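PDB 3KM5: Lys-gingipain W83 from Porphyromonas gingivalis, which cleaves proteins after lysine as a secreted cysteine protease and carries adhesin domains, haemolytic in isolation, of which this chain is the K2 cleaved adhesin domain. Local coordinates for residues 63-68 and 161-166; 56-61 and 165-170; 6-11 and 171-176. All coordinates share one frame; numbering follows the deposited sequence. Where two conformers were deposited one is given.

Interaction 1. Residues 63-68 and 161-166; sequences LNPDNY and YNCSDL. With CA (calcium ion), chain C.
Pro65 and Cys163 meet where two loop segments of the beta jelly roll run past each other in nearly opposite directions. Residues 63-68 lead into strand 66-70, and residues 161-166 follow strand 155-161. The close-packed part lies around the proline. Pro65 CD rests 3.5 Å from Cys163 O, and Pro65 CG touches Cys163 SG more loosely. Next along, the Tyr161 CA-H points almost straight at Pro65 O, with 3.3 Å from Tyr161 CA to Pro65 O. The carboxylate of Asp66 and the ring of Tyr161 run side by side, their planes 32° apart. Asp66 OD1 comes alongside Tyr161 CB, but its charge is paired with Arg159. Tyr161 OH reaches on to Glu114. One residue on from Asp66, Asn67 OD1 binds a calcium ion at 2.4 Å, a site completed by Asp25, Asp27, Asp29, Gln31 and water.

The solvent side is looser. Beside the proline, water 3 donates to both Pro65 O and Cys163 O, so it bridges the two backbones. At the far end, waters 1 and 2 sit by Asn64 and Ser164. A weak backbone bond runs from Asp165 N to Leu63 O. Ser164 has two conformers, and the rest holds for one of them only. There Ser164 OG, anti to its own N (chi1 177°), lies 2.9 Å from Leu63 O and 3.1 Å from Asn64 OD1, and water 1 joins Ser164 OG to Asn64 OD1 as well.

Interaction 2. Residues 56-61 and 165-170; sequences FSWNGM and DLNYIL
Ser57 uses its N, O and OG to bond residues 165-167, where the jelly-roll loop after strand 51-56 is joined to the start of strand 168-177. With chi1 at 65°, Ser57 OG sits between its own N and carbonyl carbon, and there it accepts the Leu166 N-H at 2.9 Å. Asp93 is its second partner. Ser57 O takes the N-H of Asp165 from above the carbonyl plane. Asn167 O receives two donors, Ser57 N at 2.8 Å and Trp58 N at 3.1 Å, the latter the straighter bond.

Trp58 CB rests against Leu166 O. With CG anti to the backbone N (chi1 -176°), the indole CD1 of Trp58 comes within 3.3 Å of Asp165 OD1. The amide of Asn167 comes to the indole edge, its plane 74° from the ring. Asn167 ND2 makes a weak bond to Trp58 O and another to Phe127 O, while its OD1 accepts from Asn87. Phe56 turns one face to Tyr168 CB in a CH-pi contact, 4.1 Å from CB to the ring centroid, at an antiparallel non-hydrogen-bonded pair.

Arg126 forms a salt bridge with Asp165 and a cation-pi contact with Trp58. The carboxylate beside the indole is thus probably balanced in charge, while the bonds of Ser57 and Asn167 O tie the two loops together.

Interaction 3. Residues 6-11 and 171-176; sequences TETFES and LDDIQF. With CA (calcium ion), chain D; SO4 (sulfate ion), chain E.
Leu171 O lies 3.7 Å from Phe9 CE2 as strand 168-177 comes alongside residues 6-11. Asp172 follows. Its chi1 of -160° carries the carboxylate to the calcium ion, which it holds with both oxygens, OD1 at 2.5 Å and OD2 at 2.6 Å. Thr8 O and Glu10 OE2 bind the same ion. Asp172 OD1 also lies at the edge of the Phe9 ring, the carboxylate and ring planes 40° apart. Asp173 works at second hand: its OD1 accepts from water 7, a further calcium ligand, while its OD2 is bonded to His47.

Asp173 and Ile174 both face Glu7, a G1 beta bulge. Ile174 and Glu7 then exchange backbone bonds, the one from Glu7 N to Ile174 O being short (2.7 Å) and nearly straight (171°). Ile174 CD1 meets the edge of the Phe9 ring at CZ, 3.7 Å away, while Glu7 CG lies over one face of that ring. Gln175 pairs with Thr6 across a non-hydrogen-bonded site. Its CB and CG pass beside Thr6 OG1, and water 6 links Thr6 OG1 to Gln175 OE1.

On the first segment, Thr8 OG1 accepts from Glu10 N in an ST turn. Thr8 N and OG1 and Ser11 N hold a sulfate ion, probably from the crystallisation liquor. Gly48 and Asn51 complete a calcium site that joins the loop after the first strand to the last strand, 168-177, of this jelly-roll domain.

From the N terminus, residues 6-11 come first and wait for almost the whole domain before residues 171-176 return to them, so interaction 3 closes the longest loop. Interactions 1 and 2 both lie within that loop. The span of 63-68 and 161-166 falls inside that of 56-61 and 165-170, apart from the overlap at Asp165 and Leu166. The two contacts also touch, with centres about 8 Å apart. Interaction 3 lies across the chain's centre from both. Strand 168-177 carries interactions 2 and 3 within one sheet, while interaction 1 joins the loop entering strand 66-70 to the loop leaving strand 155-161, neighbours in the other sheet.

Interaction 1. Residues 63-68 and 161-166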
loop_
_atom_site.group_PDB
_atom_site.type_symbol
_atom_site.label_atom_id
_atom_site.label_comp_id
_atom_site.label_asym_id
_atom_site.label_seq_id
_atom_site.Cartn_x
_atom_site.Cartn_y
_atom_site.Cartn_z
ATOM N N LEU A 63 9.895 12.572 -1.878
ATOM C CA LEU A 63 9.493 12.290 -0.486
ATOM C C LEU A 63 10.359 11.191 0.109
ATOM O O LEU A 63 10.950 10.400 -0.642
ATOM C CB LEU A 63 8.029 11.848 -0.429
ATOM C CG LEU A 63 7.037 12.808 -1.054
ATOM C CD1 LEU A 63 5.625 12.213 -1.217
ATOM C CD2 LEU A 63 6.994 14.122 -0.282
ATOM N N ASN A 64 10.387 11.145 1.437
ATOM C CA ASN A 64 11.093 10.181 2.264
ATOM C C ASN A 64 10.078 9.536 3.232
ATOM O O ASN A 64 10.010 9.866 4.429
ATOM C CB ASN A 64 12.216 10.861 3.053
ATOM C CG ASN A 64 13.441 11.141 2.208
ATOM O OD1 ASN A 64 13.415 11.986 1.303
ATOM N ND2 ASN A 64 14.536 10.431 2.513
ATOM N N PRO A 65 9.219 8.663 2.682
ATOM C CA PRO A 65 8.125 8.188 3.518
ATOM C C PRO A 65 8.497 7.251 4.659
ATOM O O PRO A 65 9.500 6.539 4.615
ATOM C CB PRO A 65 7.257 7.405 2.518
ATOM C CG PRO A 65 8.229 6.969 1.457
ATOM C CD PRO A 65 9.091 8.161 1.305
ATOM N N ASP A 66 7.668 7.277 5.680
ATOM C CA ASP A 66 7.576 6.222 6.685
ATOM C C ASP A 66 6.114 6.153 7.112
ATOM O O ASP A 66 5.708 6.707 8.142
ATOM C CB ASP A 66 8.547 6.453 7.850
ATOM C CG ASP A 66 8.594 5.261 8.812
ATOM O OD1 ASP A 66 7.928 4.256 8.535
ATOM O OD2 ASP A 66 9.218 5.349 9.900
ATOM N N ASN A 67 5.330 5.531 6.239
ATOM C CA ASN A 67 3.889 5.577 6.316
ATOM C C ASN A 67 3.339 4.200 6.652
ATOM O O ASN A 67 3.644 3.208 5.974
ATOM C CB ASN A 67 3.273 6.013 4.971
ATOM C CG ASN A 67 3.758 7.350 4.484
ATOM O OD1 ASN A 67 4.083 8.223 5.276
ATOM N ND2 ASN A 67 3.713 7.546 3.167
ATOM N N TYR A 68 2.538 4.111 7.719
ATOM C CA TYR A 68 1.889 2.853 8.125
ATOM C C TYR A 68 0.408 2.824 7.772
ATOM O O TYR A 68 -0.330 3.761 8.050
ATOM C CB TYR A 68 2.012 2.658 9.652
ATOM C CG TYR A 68 3.395 2.459 10.250
ATOM C CD1 TYR A 68 3.743 1.245 10.860
ATOM C CD2 TYR A 68 4.270 3.488 10.306
ATOM C CE1 TYR A 68 4.962 1.069 11.464
ATOM C CE2 TYR A 68 5.519 3.316 10.916
ATOM C CZ TYR A 68 5.834 2.113 11.485
ATOM O OH TYR A 68 7.087 1.988 12.091
ATOM N N TYR A 161 8.518 2.634 3.467
ATOM C CA TYR A 161 9.612 3.288 4.156
ATOM C C TYR A 161 10.925 2.898 3.546
ATOM O O TYR A 161 10.974 2.052 2.674
ATOM C CB TYR A 161 9.576 2.951 5.654
ATOM C CG TYR A 161 10.247 1.670 6.099
ATOM C CD1 TYR A 161 11.250 1.711 7.052
ATOM C CD2 TYR A 161 9.874 0.430 5.600
ATOM C CE1 TYR A 161 11.881 0.578 7.461
ATOM C CE2 TYR A 161 10.485 -0.698 6.028
ATOM C CZ TYR A 161 11.498 -0.629 6.954
ATOM O OH TYR A 161 12.146 -1.774 7.416
ATOM N N ASN A 162 11.998 3.535 4.018
ATOM C CA ASN A 162 13.355 3.154 3.590
ATOM C C ASN A 162 13.551 3.307 2.080
ATOM O O ASN A 162 14.219 2.482 1.454
ATOM C CB ASN A 162 13.721 1.723 4.050
ATOM C CG ASN A 162 14.386 1.679 5.388
ATOM O OD1 ASN A 162 14.369 2.652 6.161
ATOM N ND2 ASN A 162 14.991 0.534 5.689
ATOM N N CYS A 163 12.993 4.378 1.504
ATOM C CA CYS A 163 13.111 4.670 0.070
ATOM C C CYS A 163 12.790 6.151 -0.140
ATOM O O CYS A 163 12.209 6.805 0.717
ATOM C CB CYS A 163 12.202 3.790 -0.802
ATOM S SG CYS A 163 10.436 3.979 -0.480
ATOM N N SER A 164 13.203 6.672 -1.280
ATOM C CA SER A 164 12.956 8.080 -1.603
ATOM C C SER A 164 12.968 8.312 -3.109
ATOM O O SER A 164 13.801 7.738 -3.826
ATOM C CB SER A 164 14.007 8.975 -0.931
ATOM O OG SER A 164 13.830 10.349 -1.276
ATOM N N ASP A 165 12.054 9.161 -3.578
ATOM C CA ASP A 165 12.110 9.700 -4.946
ATOM C C ASP A 165 12.057 8.600 -5.996
ATOM O O ASP A 165 12.775 8.626 -7.002
ATOM C CB ASP A 165 13.383 10.558 -5.112
ATOM C CG ASP A 165 13.293 11.564 -6.248
ATOM O OD1 ASP A 165 12.188 11.910 -6.709
ATOM O OD2 ASP A 165 14.366 12.048 -6.658
ATOM N N LEU A 166 11.189 7.614 -5.775
ATOM C CA LEU A 166 10.883 6.628 -6.815
ATOM C C LEU A 166 9.519 7.063 -7.356
ATOM O O LEU A 166 9.422 8.099 -8.033
ATOM C CB LEU A 166 10.980 5.179 -6.285
ATOM C CG LEU A 166 12.383 4.506 -6.174
ATOM C CD1 LEU A 166 13.097 4.493 -7.530
ATOM C CD2 LEU A 166 13.299 5.122 -5.160
HETATM CA CA CA C . 4.603 10.591 5.334
HETATM O O HOH W 1 13.617 12.933 -1.522
HETATM O O HOH W 2 16.529 11.394 0.328
HETATM O O HOH W 3 11.952 6.816 3.451
HETATM O O HOH W 4 12.126 5.630 6.324
HETATM O O HOH W 5 5.746 10.405 3.181
#

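Interaction 2. Residues 56-61 and 165-170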
loop_
_atom_site.group_PDB
_atom_site.type_symbol
_atom_site.label_atom_id
_atom_site.label_comp_id
_atom_site.label_asym_id
_atom_site.label_seq_id
_atom_site.Cartn_x
_atom_site.Cartn_y
_atom_site.Cartn_z
ATOM N N PHE A 56 3.126 7.365 -1.678
ATOM C CA PHE A 56 4.068 7.934 -2.643
ATOM C C PHE A 56 5.475 8.189 -2.062
ATOM O O PHE A 56 5.643 8.659 -0.923
ATOM C CB PHE A 56 3.488 9.242 -3.219
ATOM C CG PHE A 56 2.298 9.005 -4.083
ATOM C CD1 PHE A 56 2.426 8.904 -5.450
ATOM C CD2 PHE A 56 1.047 8.796 -3.534
ATOM C CE1 PHE A 56 1.342 8.675 -6.244
ATOM C CE2 PHE A 56 -0.055 8.564 -4.313
ATOM C CZ PHE A 56 0.087 8.478 -5.686
ATOM N N SER A 57 6.514 7.928 -2.861
ATOM C CA SER A 57 7.854 8.466 -2.586
ATOM C C SER A 57 8.184 9.594 -3.566
ATOM O O SER A 57 9.266 10.193 -3.428
ATOM C CB SER A 57 8.913 7.389 -2.616
ATOM O OG SER A 57 9.065 6.830 -3.889
ATOM N N TRP A 58 7.312 9.855 -4.542
ATOM C CA TRP A 58 7.330 11.085 -5.373
ATOM C C TRP A 58 5.890 11.413 -5.690
ATOM O O TRP A 58 5.175 10.575 -6.254
ATOM C CB TRP A 58 8.092 10.914 -6.697
ATOM C CG TRP A 58 8.184 12.221 -7.472
ATOM C CD1 TRP A 58 9.181 13.169 -7.374
ATOM C CD2 TRP A 58 7.224 12.744 -8.390
ATOM N NE1 TRP A 58 8.901 14.230 -8.205
ATOM C CE2 TRP A 58 7.709 14.003 -8.834
ATOM C CE3 TRP A 58 6.008 12.276 -8.896
ATOM C CZ2 TRP A 58 7.013 14.791 -9.759
ATOM C CZ3 TRP A 58 5.319 13.054 -9.816
ATOM C CH2 TRP A 58 5.821 14.303 -10.234
ATOM N N ASN A 59 5.472 12.649 -5.428
ATOM C CA ASN A 59 4.112 13.089 -5.760
ATOM C C ASN A 59 4.153 14.604 -5.953
ATOM O O ASN A 59 3.856 15.363 -5.041
ATOM C CB ASN A 59 3.118 12.685 -4.658
ATOM C CG ASN A 59 1.692 13.111 -4.953
ATOM O OD1 ASN A 59 1.325 13.350 -6.100
ATOM N ND2 ASN A 59 0.874 13.172 -3.919
ATOM N N GLY A 60 4.568 15.021 -7.144
ATOM C CA GLY A 60 4.818 16.436 -7.428
ATOM C C GLY A 60 6.155 16.917 -6.879
ATOM O O GLY A 60 6.663 17.954 -7.301
ATOM N N MET A 61 6.698 16.146 -5.936
ATOM C CA MET A 61 7.995 16.410 -5.326
ATOM C C MET A 61 8.497 15.119 -4.683
ATOM O O MET A 61 7.726 14.191 -4.436
ATOM C CB MET A 61 7.929 17.551 -4.298
ATOM C CG MET A 61 7.168 17.263 -2.993
ATOM S SD MET A 61 7.511 18.506 -1.716
ATOM C CE MET A 61 6.753 17.815 -0.250
ATOM N N ASP A 165 12.054 9.161 -3.578
ATOM C CA ASP A 165 12.110 9.700 -4.946
ATOM C C ASP A 165 12.057 8.600 -5.996
ATOM O O ASP A 165 12.775 8.626 -7.002
ATOM C CB ASP A 165 13.383 10.558 -5.112
ATOM C CG ASP A 165 13.293 11.564 -6.248
ATOM O OD1 ASP A 165 12.188 11.910 -6.709
ATOM O OD2 ASP A 165 14.366 12.048 -6.658
ATOM N N LEU A 166 11.189 7.614 -5.775
ATOM C CA LEU A 166 10.883 6.628 -6.815
ATOM C C LEU A 166 9.519 7.063 -7.356
ATOM O O LEU A 166 9.422 8.099 -8.033
ATOM C CB LEU A 166 10.980 5.179 -6.285
ATOM C CG LEU A 166 12.383 4.506 -6.174
ATOM C CD1 LEU A 166 13.097 4.493 -7.530
ATOM C CD2 LEU A 166 13.299 5.122 -5.160
ATOM N N ASN A 167 8.430 6.354 -7.028
ATOM C CA ASN A 167 7.110 6.927 -7.341
ATOM C C ASN A 167 6.035 6.549 -6.324
ATOM O O ASN A 167 5.683 7.383 -5.499
ATOM C CB ASN A 167 6.723 6.664 -8.809
ATOM C CG ASN A 167 5.611 7.574 -9.357
ATOM O OD1 ASN A 167 5.224 7.430 -10.537
ATOM N ND2 ASN A 167 5.098 8.507 -8.548
ATOM N N TYR A 168 5.529 5.325 -6.396
ATOM C CA TYR A 168 4.400 4.928 -5.531
ATOM C C TYR A 168 4.478 3.433 -5.313
ATOM O O TYR A 168 5.131 2.674 -6.061
ATOM C CB TYR A 168 3.012 5.295 -6.122
ATOM C CG TYR A 168 2.777 4.742 -7.489
ATOM C CD1 TYR A 168 2.479 3.414 -7.655
ATOM C CD2 TYR A 168 2.906 5.528 -8.637
ATOM C CE1 TYR A 168 2.286 2.865 -8.855
ATOM C CE2 TYR A 168 2.694 4.977 -9.888
ATOM C CZ TYR A 168 2.395 3.632 -10.002
ATOM O OH TYR A 168 2.218 3.021 -11.223
ATOM N N ILE A 169 3.806 3.016 -4.230
ATOM C CA ILE A 169 3.328 1.637 -4.087
ATOM C C ILE A 169 1.815 1.653 -3.935
ATOM O O ILE A 169 1.250 2.456 -3.179
ATOM C CB ILE A 169 4.028 0.905 -2.956
ATOM C CG1 ILE A 169 3.521 -0.526 -2.853
ATOM C CG2 ILE A 169 3.900 1.600 -1.604
ATOM C CD1 ILE A 169 4.445 -1.467 -2.127
ATOM N N LEU A 170 1.143 0.798 -4.709
ATOM C CA LEU A 170 -0.299 0.601 -4.572
ATOM C C LEU A 170 -0.552 -0.789 -3.980
ATOM O O LEU A 170 0.193 -1.731 -4.319
ATOM C CB LEU A 170 -0.983 0.646 -5.933
ATOM C CG LEU A 170 -0.607 1.812 -6.828
ATOM C CD1 LEU A 170 -1.322 1.721 -8.189
ATOM C CD2 LEU A 170 -0.898 3.127 -6.141
#

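Interaction 3. Residues 6-11 and 171-176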
loop_
_atom_site.group_PDB
_atom_site.type_symbol
_atom_site.label_atom_id
_atom_site.label_comp_id
_atom_site.label_asym_id
_atom_site.label_seq_id
_atom_site.Cartn_x
_atom_site.Cartn_y
_atom_site.Cartn_z
ATOM N N THR A 6 -11.667 -10.137 2.384
ATOM C CA THR A 6 -10.728 -9.367 1.589
ATOM C C THR A 6 -11.052 -7.885 1.691
ATOM O O THR A 6 -12.240 -7.506 1.752
ATOM C CB THR A 6 -10.805 -9.828 0.141
ATOM O OG1 THR A 6 -10.507 -11.227 0.082
ATOM C CG2 THR A 6 -9.807 -9.054 -0.786
ATOM N N GLU A 7 -9.993 -7.071 1.745
ATOM C CA GLU A 7 -10.109 -5.630 1.595
ATOM C C GLU A 7 -9.911 -5.234 0.149
ATOM O O GLU A 7 -8.852 -5.486 -0.425
ATOM C CB GLU A 7 -9.103 -4.890 2.484
ATOM C CG GLU A 7 -9.099 -3.386 2.289
ATOM C CD GLU A 7 -10.443 -2.769 2.605
ATOM O OE1 GLU A 7 -10.787 -2.723 3.807
ATOM O OE2 GLU A 7 -11.152 -2.347 1.667
ATOM N N THR A 8 -10.959 -4.687 -0.469
ATOM C CA THR A 8 -10.922 -4.312 -1.880
ATOM C C THR A 8 -10.755 -2.830 -2.071
ATOM O O THR A 8 -10.552 -2.398 -3.197
ATOM C CB THR A 8 -12.209 -4.721 -2.603
ATOM O OG1 THR A 8 -13.306 -3.956 -2.076
ATOM C CG2 THR A 8 -12.431 -6.225 -2.473
ATOM N N PHE A 9 -10.941 -2.059 -1.004
ATOM C CA PHE A 9 -10.983 -0.599 -1.053
ATOM C C PHE A 9 -12.146 -0.009 -1.822
ATOM O O PHE A 9 -12.245 1.191 -1.939
ATOM C CB PHE A 9 -9.650 0.004 -1.517
ATOM C CG PHE A 9 -8.504 -0.410 -0.635
ATOM C CD1 PHE A 9 -8.449 0.049 0.675
ATOM C CD2 PHE A 9 -7.594 -1.368 -1.055
ATOM C CE1 PHE A 9 -7.464 -0.394 1.555
ATOM C CE2 PHE A 9 -6.598 -1.803 -0.170
ATOM C CZ PHE A 9 -6.536 -1.322 1.114
ATOM N N GLU A 10 -13.081 -0.853 -2.259
ATOM C CA GLU A 10 -14.194 -0.368 -3.052
ATOM C C GLU A 10 -15.166 0.456 -2.210
ATOM O O GLU A 10 -15.789 1.385 -2.754
ATOM C CB GLU A 10 -14.898 -1.518 -3.768
ATOM C CG GLU A 10 -13.959 -2.290 -4.683
ATOM C CD GLU A 10 -13.272 -1.428 -5.704
ATOM O OE1 GLU A 10 -13.947 -0.682 -6.457
ATOM O OE2 GLU A 10 -12.008 -1.510 -5.809
ATOM N N SER A 11 -15.246 0.159 -0.907
ATOM C CA SER A 11 -16.053 0.965 0.030
ATOM C C SER A 11 -15.378 2.242 0.555
ATOM O O SER A 11 -15.988 2.994 1.337
ATOM C CB SER A 11 -16.507 0.123 1.215
ATOM O OG SER A 11 -15.447 -0.037 2.142
ATOM N N LEU A 171 -1.645 -0.952 -3.214
ATOM C CA LEU A 171 -2.088 -2.255 -2.734
ATOM C C LEU A 171 -3.539 -2.430 -3.075
ATOM O O LEU A 171 -4.291 -1.467 -3.096
ATOM C CB LEU A 171 -1.924 -2.441 -1.214
ATOM C CG LEU A 171 -0.548 -2.149 -0.662
ATOM C CD1 LEU A 171 -0.561 -2.057 0.860
ATOM C CD2 LEU A 171 0.432 -3.235 -1.083
ATOM N N ASP A 172 -3.926 -3.672 -3.323
ATOM C CA ASP A 172 -5.348 -3.982 -3.533
ATOM C C ASP A 172 -5.585 -5.450 -3.188
ATOM O O ASP A 172 -4.678 -6.249 -3.134
ATOM C CB ASP A 172 -5.697 -3.653 -4.982
ATOM C CG ASP A 172 -7.200 -3.460 -5.228
ATOM O OD1 ASP A 172 -7.973 -3.442 -4.257
ATOM O OD2 ASP A 172 -7.549 -3.237 -6.409
ATOM N N ASP A 173 -6.850 -5.769 -2.935
ATOM C CA ASP A 173 -7.301 -7.140 -2.764
ATOM C C ASP A 173 -6.488 -7.866 -1.692
ATOM O O ASP A 173 -5.915 -8.956 -1.890
ATOM C CB ASP A 173 -7.338 -7.884 -4.127
ATOM C CG ASP A 173 -8.464 -7.396 -5.007
ATOM O OD1 ASP A 173 -9.495 -6.968 -4.462
ATOM O OD2 ASP A 173 -8.299 -7.325 -6.249
ATOM N N ILE A 174 -6.487 -7.264 -0.513
ATOM C CA ILE A 174 -5.772 -7.790 0.633
ATOM C C ILE A 174 -6.643 -8.804 1.401
ATOM O O ILE A 174 -7.618 -8.409 2.080
ATOM C CB ILE A 174 -5.340 -6.655 1.617
ATOM C CG1 ILE A 174 -4.603 -5.543 0.863
ATOM C CG2 ILE A 174 -4.552 -7.243 2.775
ATOM C CD1 ILE A 174 -4.416 -4.306 1.704
ATOM N N GLN A 175 -6.307 -10.086 1.269
ATOM C CA GLN A 175 -7.134 -11.194 1.752
ATOM C C GLN A 175 -6.521 -11.756 3.006
ATOM O O GLN A 175 -5.350 -12.116 3.014
ATOM C CB GLN A 175 -7.209 -12.275 0.702
ATOM C CG GLN A 175 -8.015 -13.479 1.137
ATOM C CD GLN A 175 -7.962 -14.579 0.152
ATOM O OE1 GLN A 175 -8.919 -14.801 -0.592
ATOM N NE2 GLN A 175 -6.836 -15.281 0.117
ATOM N N PHE A 176 -7.300 -11.819 4.075
ATOM C CA PHE A 176 -6.899 -12.426 5.327
ATOM C C PHE A 176 -7.475 -13.829 5.446
ATOM O O PHE A 176 -8.706 -13.996 5.360
ATOM C CB PHE A 176 -7.401 -11.571 6.489
ATOM C CG PHE A 176 -6.768 -10.219 6.542
ATOM C CD1 PHE A 176 -5.580 -10.006 7.235
ATOM C CD2 PHE A 176 -7.330 -9.164 5.849
ATOM C CE1 PHE A 176 -4.988 -8.751 7.251
ATOM C CE2 PHE A 176 -6.745 -7.913 5.866
ATOM C CZ PHE A 176 -5.583 -7.705 6.560
HETATM CA CA CA D . -9.932 -2.616 -5.537
HETATM S S SO4 E . -14.338 -2.971 1.121
HETATM O O1 SO4 E . -15.713 -3.193 0.648
HETATM O O2 SO4 E . -14.296 -2.985 2.602
HETATM O O3 SO4 E . -13.899 -1.694 0.613
HETATM O O4 SO4 E . -13.449 -4.065 0.736
HETATM O O HOH W 6 -10.907 -12.930 -1.953
HETATM O O HOH W 7 -10.638 -4.869 -5.507
#